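Local coordinates for protein putative oxidoreductase (Gluconobacter oxydans, PDB 3WJ7) that is a short-chain dehydrogenase/reductase family protein with a Rossmann-type fold, and probably acts as an NAD(P)-dependent oxidoreductase on aldehyde or carbonyl substrates, at residues K120-S126 with P175-P181; S182-P187 with L215-D221. One frame throughout, in Å; residues are numbered along the deposited sequence.

Overall arrangement
Both contacts are parallel strand pairings made by the one long strand 176-185, and their centres lie about 17 Å apart. Interaction 1 joins its first half to strand 120-124, while interaction 2 joins its second half to strand 214-219, so the strand passes from one partner to the next between Val179 and Thr183. Both are largely buried. Interaction 1 is a regular ladder of backbone bonds, flanked by mostly apolar side chains, with serines at the end. Interaction 2, in which the strands diverge more, adds polar side chains to the ladder: a serine–asparagine bond at one end and, at the other, a histidine that caps helix 220-233.

Interaction 1: K120-S126 with P175-P181; sequences KIIYCSS and PAIIVNP
Ile121 and Tyr123 each exchange two backbone hydrogen bonds with the facing strand, the regular ladder of a parallel pair. Ile121 N donates to Pro175 O and Ile121 O accepts from Ile177 N (2.9 Å); Tyr123 N then donates to Ile177 O, and Tyr123 O accepts from Val179 N. Ser125 N continues the series to Val179 O. Branched side chains suit such extended backbone. On one face Ile121 CB meets Ala176 CB at 4.0 Å, where a methyl is small enough to sit close, and farther along Tyr123 lies beside Ile178 and points the same way, CD2 to CG2 4.1 Å. On the other face the Cys124 sulfur, swung opposite its own backbone N (chi1 -161°), approaches Pro181 CG at 3.5 Å and Val179 CG1 at 4.1 Å; a bound mercury(II) ion lies about 3 Å from this cysteine side chain. At the start of the strand Lys120 runs its aliphatic CD to within 4.0 Å of Ile177 CD1. In the second shell, Glu162 hydrogen-bonds Ser125 OG. Helix 153-172 covers the Tyr123 and Ile178 face, helix 220-233 packs on Ile122, Cys124 and Val179, and strand 78-83 pairs with the far edge of 120-124.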
ATOM      1  N   LYS A 120     -16.666 -26.626 -17.210  1.00 47.64           N
ATOM      2  CA  LYS A 120     -16.416 -26.746 -15.783  1.00 47.89           C
ATOM      3  C   LYS A 120     -15.112 -26.079 -15.336  1.00 44.00           C
ATOM      4  O   LYS A 120     -14.070 -26.218 -15.995  1.00 41.41           O
ATOM      5  CB  LYS A 120     -16.488 -28.197 -15.322  1.00 51.58           C
ATOM      6  CG  LYS A 120     -16.921 -28.292 -13.863  1.00 56.19           C
ATOM      7  CD  LYS A 120     -17.390 -29.701 -13.512  1.00 61.45           C
ATOM      8  CE  LYS A 120     -18.902 -29.857 -13.673  1.00 56.92           C
ATOM      9  NZ  LYS A 120     -19.318 -31.034 -12.887  1.00 58.58           N
ATOM     10  N   ILE A 121     -15.203 -25.354 -14.216  1.00 37.15           N
ATOM     11  CA  ILE A 121     -14.103 -24.591 -13.688  1.00 32.02           C
ATOM     12  C   ILE A 121     -13.880 -25.064 -12.282  1.00 31.41           C
ATOM     13  O   ILE A 121     -14.814 -25.167 -11.486  1.00 32.93           O
ATOM     14  CB  ILE A 121     -14.438 -23.083 -13.715  1.00 31.47           C
ATOM     15  CG1 ILE A 121     -14.519 -22.627 -15.153  1.00 29.40           C
ATOM     16  CG2 ILE A 121     -13.358 -22.249 -13.016  1.00 30.66           C
ATOM     17  CD1 ILE A 121     -15.249 -21.320 -15.333  1.00 31.74           C
ATOM     18  N   ILE A 122     -12.646 -25.397 -11.963  1.00 31.23           N
ATOM     19  CA  ILE A 122     -12.321 -25.647 -10.574  1.00 30.94           C
ATOM     20  C   ILE A 122     -11.400 -24.545 -10.107  1.00 34.74           C
ATOM     21  O   ILE A 122     -10.295 -24.335 -10.664  1.00 33.87           O
ATOM     22  CB  ILE A 122     -11.626 -26.973 -10.412  1.00 32.65           C
ATOM     23  CG1 ILE A 122     -12.610 -28.096 -10.708  1.00 33.48           C
ATOM     24  CG2 ILE A 122     -11.029 -27.146  -9.003  1.00 31.26           C
ATOM     25  CD1 ILE A 122     -11.727 -29.253 -11.016  1.00 35.25           C
ATOM     26  N   TYR A 123     -11.868 -23.824  -9.094  1.00 35.01           N
ATOM     27  CA  TYR A 123     -11.150 -22.709  -8.585  1.00 34.14           C
ATOM     28  C   TYR A 123     -10.411 -23.080  -7.308  1.00 36.40           C
ATOM     29  O   TYR A 123     -11.029 -23.528  -6.303  1.00 35.80           O
ATOM     30  CB  TYR A 123     -12.087 -21.549  -8.320  1.00 34.63           C
ATOM     31  CG  TYR A 123     -11.332 -20.400  -7.700  1.00 34.63           C
ATOM     32  CD1 TYR A 123     -10.238 -19.844  -8.347  1.00 35.01           C
ATOM     33  CD2 TYR A 123     -11.653 -19.939  -6.449  1.00 34.28           C
ATOM     34  CE1 TYR A 123      -9.517 -18.808  -7.790  1.00 34.93           C
ATOM     35  CE2 TYR A 123     -10.949 -18.901  -5.873  1.00 35.25           C
ATOM     36  CZ  TYR A 123      -9.885 -18.347  -6.556  1.00 35.65           C
ATOM     37  OH  TYR A 123      -9.203 -17.338  -5.999  1.00 35.50           O
ATOM     38  N   CYS A 124      -9.089 -22.875  -7.336  1.00 35.77           N
ATOM     39  CA  CYS A 124      -8.279 -23.131  -6.166  1.00 31.17           C
ATOM     40  C   CYS A 124      -8.242 -21.924  -5.304  1.00 29.99           C
ATOM     41  O   CYS A 124      -7.749 -20.880  -5.698  1.00 32.42           O
ATOM     42  CB  CYS A 124      -6.887 -23.575  -6.525  1.00 32.46           C
ATOM     43  SG  CYS A 124      -6.070 -24.418  -5.117  1.00 43.00           S
ATOM     44  N   SER A 125      -8.786 -22.034  -4.104  1.00 29.40           N
ATOM     45  CA  SER A 125      -8.814 -20.880  -3.217  1.00 27.46           C
ATOM     46  C   SER A 125      -8.048 -21.275  -1.989  1.00 28.30           C
ATOM     47  O   SER A 125      -7.027 -21.904  -2.121  1.00 30.79           O
ATOM     48  CB  SER A 125     -10.248 -20.541  -2.927  1.00 28.64           C
ATOM     49  OG  SER A 125     -10.432 -19.800  -1.762  1.00 30.78           O
ATOM     50  N   SER A 126      -8.485 -20.983  -0.778  1.00 28.77           N
ATOM     51  CA  SER A 126      -7.637 -21.395   0.332  1.00 29.00           C
ATOM     52  C   SER A 126      -8.388 -21.248   1.603  1.00 29.32           C
ATOM     53  O   SER A 126      -9.371 -20.493   1.659  1.00 28.86           O
ATOM     54  CB  SER A 126      -6.357 -20.557   0.359  1.00 29.59           C
ATOM     55  OG  SER A 126      -5.836 -20.448   1.662  1.00 32.64           O
ATOM     56  N   PRO A 175     -19.739 -21.965 -14.143  1.00 39.16           N
ATOM     57  CA  PRO A 175     -19.918 -23.328 -13.659  1.00 39.19           C
ATOM     58  C   PRO A 175     -18.731 -23.747 -12.790  1.00 39.09           C
ATOM     59  O   PRO A 175     -18.013 -24.702 -13.119  1.00 40.19           O
ATOM     60  CB  PRO A 175     -19.976 -24.126 -14.955  1.00 36.18           C
ATOM     61  CG  PRO A 175     -19.134 -23.334 -15.903  1.00 36.53           C
ATOM     62  CD  PRO A 175     -19.451 -21.912 -15.588  1.00 38.45           C
ATOM     63  N   ALA A 176     -18.509 -23.003 -11.713  1.00 39.07           N
ATOM     64  CA  ALA A 176     -17.310 -23.190 -10.867  1.00 37.43           C
ATOM     65  C   ALA A 176     -17.573 -23.952  -9.570  1.00 38.32           C
ATOM     66  O   ALA A 176     -18.625 -23.792  -8.909  1.00 40.13           O
ATOM     67  CB  ALA A 176     -16.626 -21.848 -10.572  1.00 34.37           C
ATOM     68  N   ILE A 177     -16.614 -24.804  -9.240  1.00 36.66           N
ATOM     69  CA  ILE A 177     -16.561 -25.514  -7.986  1.00 34.28           C
ATOM     70  C   ILE A 177     -15.319 -24.991  -7.286  1.00 34.29           C
ATOM     71  O   ILE A 177     -14.256 -24.894  -7.913  1.00 33.23           O
ATOM     72  CB  ILE A 177     -16.365 -27.006  -8.271  1.00 33.07           C
ATOM     73  CG1 ILE A 177     -17.629 -27.597  -8.913  1.00 33.02           C
ATOM     74  CG2 ILE A 177     -15.860 -27.739  -7.038  1.00 32.45           C
ATOM     75  CD1 ILE A 177     -17.484 -28.992  -9.539  1.00 28.82           C
ATOM     76  N   ILE A 178     -15.439 -24.670  -5.992  1.00 37.10           N
ATOM     77  CA  ILE A 178     -14.330 -24.125  -5.201  1.00 33.65           C
ATOM     78  C   ILE A 178     -13.717 -25.117  -4.207  1.00 35.55           C
ATOM     79  O   ILE A 178     -14.403 -25.784  -3.418  1.00 37.21           O
ATOM     80  CB  ILE A 178     -14.756 -22.890  -4.388  1.00 34.22           C
ATOM     81  CG1 ILE A 178     -15.446 -21.884  -5.293  1.00 34.23           C
ATOM     82  CG2 ILE A 178     -13.550 -22.282  -3.625  1.00 33.21           C
ATOM     83  CD1 ILE A 178     -15.999 -20.677  -4.542  1.00 38.03           C
ATOM     84  N   VAL A 179     -12.396 -25.086  -4.181  1.00 34.23           N
ATOM     85  CA  VAL A 179     -11.563 -25.887  -3.336  1.00 32.05           C
ATOM     86  C   VAL A 179     -10.741 -24.896  -2.453  1.00 34.81           C
ATOM     87  O   VAL A 179     -10.325 -23.815  -2.909  1.00 38.11           O
ATOM     88  CB  VAL A 179     -10.784 -26.754  -4.334  1.00 32.38           C
ATOM     89  CG1 VAL A 179      -9.294 -26.808  -4.122  1.00 30.60           C
ATOM     90  CG2 VAL A 179     -11.461 -28.124  -4.533  1.00 33.64           C
ATOM     91  N   ASN A 180     -10.576 -25.234  -1.182  1.00 35.65           N
ATOM     92  CA  ASN A 180      -9.860 -24.451  -0.191  1.00 35.08           C
ATOM     93  C   ASN A 180      -8.783 -25.341   0.489  1.00 35.70           C
ATOM     94  O   ASN A 180      -9.015 -25.926   1.540  1.00 36.57           O
ATOM     95  CB  ASN A 180     -10.839 -23.937   0.872  1.00 38.65           C
ATOM     96  CG  ASN A 180     -11.979 -23.088   0.294  1.00 42.30           C
ATOM     97  OD1 ASN A 180     -11.953 -21.849   0.390  1.00 44.87           O
ATOM     98  ND2 ASN A 180     -12.992 -23.739  -0.277  1.00 38.41           N
ATOM     99  N   PRO A 181      -7.604 -25.470  -0.117  1.00 36.60           N
ATOM    100  CA  PRO A 181      -6.494 -26.187   0.520  1.00 38.57           C
ATOM    101  C   PRO A 181      -6.036 -25.492   1.812  1.00 37.81           C
ATOM    102  O   PRO A 181      -6.172 -24.282   1.929  1.00 36.20           O
ATOM    103  CB  PRO A 181      -5.361 -26.054  -0.488  1.00 40.44           C
ATOM    104  CG  PRO A 181      -5.980 -25.557  -1.759  1.00 41.14           C
ATOM    105  CD  PRO A 181      -7.208 -24.815  -1.370  1.00 39.29           C
TER

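Interaction 2: S182-P187 with L215-D221; sequences STPVGP and LNIVHVD
Ser182 turns its hydroxyl toward Asn216, and OG donates to OD1 at 2.9 Å, coming from above the amide's carbonyl plane by 40°. With chi1 at 60°, OG sits between its backbone N and carbonyl carbon, near the amide. The same OD1 accepts from Gly244 N while ND2 donates to Asn246 OD1, so both ends of this buried amide are used, as suits an asparagine between strands. Replacing Asn216 by alanine is likely to leave the Ser182 hydroxyl and Gly244 N without their shared acceptor and Asn246 OD1 without its ND2 donor. Val185 and Ile217 cross at a slant, CG2 to CG2 3.9 Å, and Pro184 CB lies 4.1 Å from Val218 CG1; proline fits here because the neighbouring Thr183 O and Val185 N carry the bonds to Val218. Val185 O accepts a hydrogen bond from Val220 N (2.9 Å) and lies over one face of the His219 ring, offset toward its rim. The His219 and Pro187 side chains cross at about a right angle, with Pro187 CD 3.7 Å from His219 CE1. His219 ND1 accepts from Asp221 N in the ring plane, an N-cap bond, while NE2 hydrogen-bonds Asp330 OD2. At Gly186 a CB would press against the preceding carbonyl oxygen and also hit Val220 CG1. A parallel strand running into a capped helix, within the mixed part of the Rossmann-type sheet, is consistent with extended SDR proteins.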
ATOM      1  N   SER A 182      -5.550 -26.263   2.781  1.00 37.61           N
ATOM      2  CA  SER A 182      -4.932 -25.701   3.966  1.00 36.01           C
ATOM      3  C   SER A 182      -3.479 -25.398   3.592  1.00 35.11           C
ATOM      4  O   SER A 182      -3.207 -24.908   2.501  1.00 40.42           O
ATOM      5  CB  SER A 182      -5.018 -26.678   5.147  1.00 36.93           C
ATOM      6  OG  SER A 182      -4.357 -27.914   4.866  1.00 39.82           O
ATOM      7  N   THR A 183      -2.532 -25.705   4.458  1.00 32.74           N
ATOM      8  CA  THR A 183      -1.159 -25.379   4.143  1.00 30.85           C
ATOM      9  C   THR A 183      -0.334 -26.575   3.681  1.00 31.32           C
ATOM     10  O   THR A 183      -0.029 -27.460   4.452  1.00 31.03           O
ATOM     11  CB  THR A 183      -0.487 -24.434   5.192  1.00 32.22           C
ATOM     12  OG1 THR A 183       0.850 -24.867   5.517  1.00 33.18           O
ATOM     13  CG2 THR A 183      -1.326 -24.214   6.413  1.00 28.63           C
ATOM     14  N   PRO A 184      -0.017 -26.619   2.377  1.00 33.39           N
ATOM     15  CA  PRO A 184       0.516 -27.849   1.802  1.00 30.95           C
ATOM     16  C   PRO A 184       1.999 -27.980   2.026  1.00 32.56           C
ATOM     17  O   PRO A 184       2.722 -27.036   1.858  1.00 30.61           O
ATOM     18  CB  PRO A 184       0.273 -27.670   0.333  1.00 33.06           C
ATOM     19  CG  PRO A 184       0.355 -26.178   0.120  1.00 33.42           C
ATOM     20  CD  PRO A 184      -0.223 -25.560   1.361  1.00 31.95           C
ATOM     21  N   VAL A 185       2.426 -29.182   2.405  1.00 34.56           N
ATOM     22  CA  VAL A 185       3.808 -29.504   2.631  1.00 34.23           C
ATOM     23  C   VAL A 185       4.047 -30.760   1.826  1.00 37.98           C
ATOM     24  O   VAL A 185       3.120 -31.540   1.589  1.00 43.47           O
ATOM     25  CB  VAL A 185       4.035 -29.764   4.127  1.00 32.32           C
ATOM     26  CG1 VAL A 185       5.377 -30.363   4.421  1.00 28.15           C
ATOM     27  CG2 VAL A 185       3.842 -28.479   4.891  1.00 31.36           C
ATOM     28  N   GLY A 186       5.271 -30.947   1.369  1.00 38.18           N
ATOM     29  CA  GLY A 186       5.632 -32.179   0.700  1.00 41.56           C
ATOM     30  C   GLY A 186       6.884 -32.077  -0.124  1.00 42.89           C
ATOM     31  O   GLY A 186       7.673 -31.126   0.044  1.00 47.56           O
ATOM     32  N   PRO A 187       7.082 -33.045  -1.022  1.00 42.64           N
ATOM     33  CA  PRO A 187       8.302 -33.035  -1.823  1.00 45.61           C
ATOM     34  C   PRO A 187       8.197 -32.012  -2.929  1.00 46.14           C
ATOM     35  O   PRO A 187       7.108 -31.514  -3.204  1.00 52.39           O
ATOM     36  CB  PRO A 187       8.377 -34.468  -2.374  1.00 46.43           C
ATOM     37  CG  PRO A 187       6.975 -34.946  -2.386  1.00 44.09           C
ATOM     38  CD  PRO A 187       6.324 -34.292  -1.186  1.00 44.88           C
ATOM     39  N   LEU A 215      -2.028 -24.482  12.949  1.00 43.07           N
ATOM     40  CA  LEU A 215      -2.300 -24.510  11.535  1.00 43.83           C
ATOM     41  C   LEU A 215      -2.773 -25.895  11.184  1.00 41.40           C
ATOM     42  O   LEU A 215      -2.854 -26.751  12.041  1.00 42.33           O
ATOM     43  CB  LEU A 215      -1.081 -24.059  10.681  1.00 45.25           C
ATOM     44  CG  LEU A 215       0.346 -24.669  10.629  1.00 49.23           C
ATOM     45  CD1 LEU A 215       1.315 -23.483  10.509  1.00 55.12           C
ATOM     46  CD2 LEU A 215       0.799 -25.515  11.816  1.00 43.70           C
ATOM     47  N   ASN A 216      -3.096 -26.085   9.915  1.00 39.41           N
ATOM     48  CA  ASN A 216      -3.531 -27.337   9.395  1.00 37.67           C
ATOM     49  C   ASN A 216      -2.587 -27.616   8.255  1.00 39.73           C
ATOM     50  O   ASN A 216      -2.535 -26.828   7.305  1.00 40.02           O
ATOM     51  CB  ASN A 216      -4.942 -27.157   8.858  1.00 35.96           C
ATOM     52  CG  ASN A 216      -5.568 -28.439   8.338  1.00 31.80           C
ATOM     53  OD1 ASN A 216      -5.072 -29.064   7.402  1.00 31.16           O
ATOM     54  ND2 ASN A 216      -6.705 -28.786   8.903  1.00 29.19           N
ATOM     55  N   ILE A 217      -1.880 -28.747   8.339  1.00 38.51           N
ATOM     56  CA  ILE A 217      -0.965 -29.210   7.296  1.00 35.87           C
ATOM     57  C   ILE A 217      -1.545 -30.345   6.454  1.00 37.02           C
ATOM     58  O   ILE A 217      -2.274 -31.199   6.960  1.00 37.60           O
ATOM     59  CB  ILE A 217       0.401 -29.556   7.900  1.00 37.46           C
ATOM     60  CG1 ILE A 217       1.118 -28.216   8.098  1.00 40.60           C
ATOM     61  CG2 ILE A 217       1.233 -30.433   6.966  1.00 34.65           C
ATOM     62  CD1 ILE A 217       2.181 -28.262   9.127  1.00 46.59           C
ATOM     63  N   VAL A 218      -1.234 -30.328   5.164  1.00 34.81           N
ATOM     64  CA  VAL A 218      -1.839 -31.222   4.227  1.00 36.23           C
ATOM     65  C   VAL A 218      -0.824 -31.572   3.201  1.00 36.52           C
ATOM     66  O   VAL A 218      -0.110 -30.706   2.724  1.00 38.86           O
ATOM     67  CB  VAL A 218      -3.044 -30.577   3.511  1.00 39.62           C
ATOM     68  CG1 VAL A 218      -2.647 -29.273   2.794  1.00 36.46           C
ATOM     69  CG2 VAL A 218      -3.673 -31.576   2.565  1.00 35.96           C
ATOM     70  N   HIS A 219      -0.746 -32.852   2.863  1.00 38.52           N
ATOM     71  CA  HIS A 219       0.195 -33.280   1.858  1.00 36.40           C
ATOM     72  C   HIS A 219      -0.194 -32.592   0.554  1.00 35.73           C
ATOM     73  O   HIS A 219      -1.367 -32.546   0.209  1.00 36.42           O
ATOM     74  CB  HIS A 219       0.180 -34.805   1.705  1.00 35.44           C
ATOM     75  CG  HIS A 219       1.423 -35.346   1.089  1.00 33.01           C
ATOM     76  ND1 HIS A 219       1.777 -35.075  -0.218  1.00 33.40           N
ATOM     77  CD2 HIS A 219       2.421 -36.096   1.609  1.00 31.12           C
ATOM     78  CE1 HIS A 219       2.956 -35.625  -0.470  1.00 33.84           C
ATOM     79  NE2 HIS A 219       3.363 -36.257   0.619  1.00 33.04           N
ATOM     80  N   VAL A 220       0.798 -32.044  -0.137  1.00 35.81           N
ATOM     81  CA  VAL A 220       0.620 -31.388  -1.426  1.00 35.75           C
ATOM     82  C   VAL A 220      -0.041 -32.316  -2.440  1.00 37.18           C
ATOM     83  O   VAL A 220      -0.875 -31.880  -3.247  1.00 38.03           O
ATOM     84  CB  VAL A 220       1.960 -30.826  -1.974  1.00 35.24           C
ATOM     85  CG1 VAL A 220       2.847 -31.933  -2.511  1.00 35.71           C
ATOM     86  CG2 VAL A 220       1.727 -29.821  -3.085  1.00 34.64           C
ATOM     87  N   ASP A 221       0.310 -33.598  -2.390  1.00 43.79           N
ATOM     88  CA  ASP A 221      -0.283 -34.603  -3.318  1.00 44.59           C
ATOM     89  C   ASP A 221      -1.737 -34.898  -2.977  1.00 41.67           C
ATOM     90  O   ASP A 221      -2.509 -35.324  -3.813  1.00 46.50           O
ATOM     91  CB  ASP A 221       0.566 -35.871  -3.362  1.00 45.20           C
ATOM     92  CG  ASP A 221       1.906 -35.648  -4.099  1.00 47.61           C
ATOM     93  OD1 ASP A 221       1.906 -34.859  -5.054  1.00 50.94           O
ATOM     94  OD2 ASP A 221       2.954 -36.246  -3.739  1.00 47.90           O
TER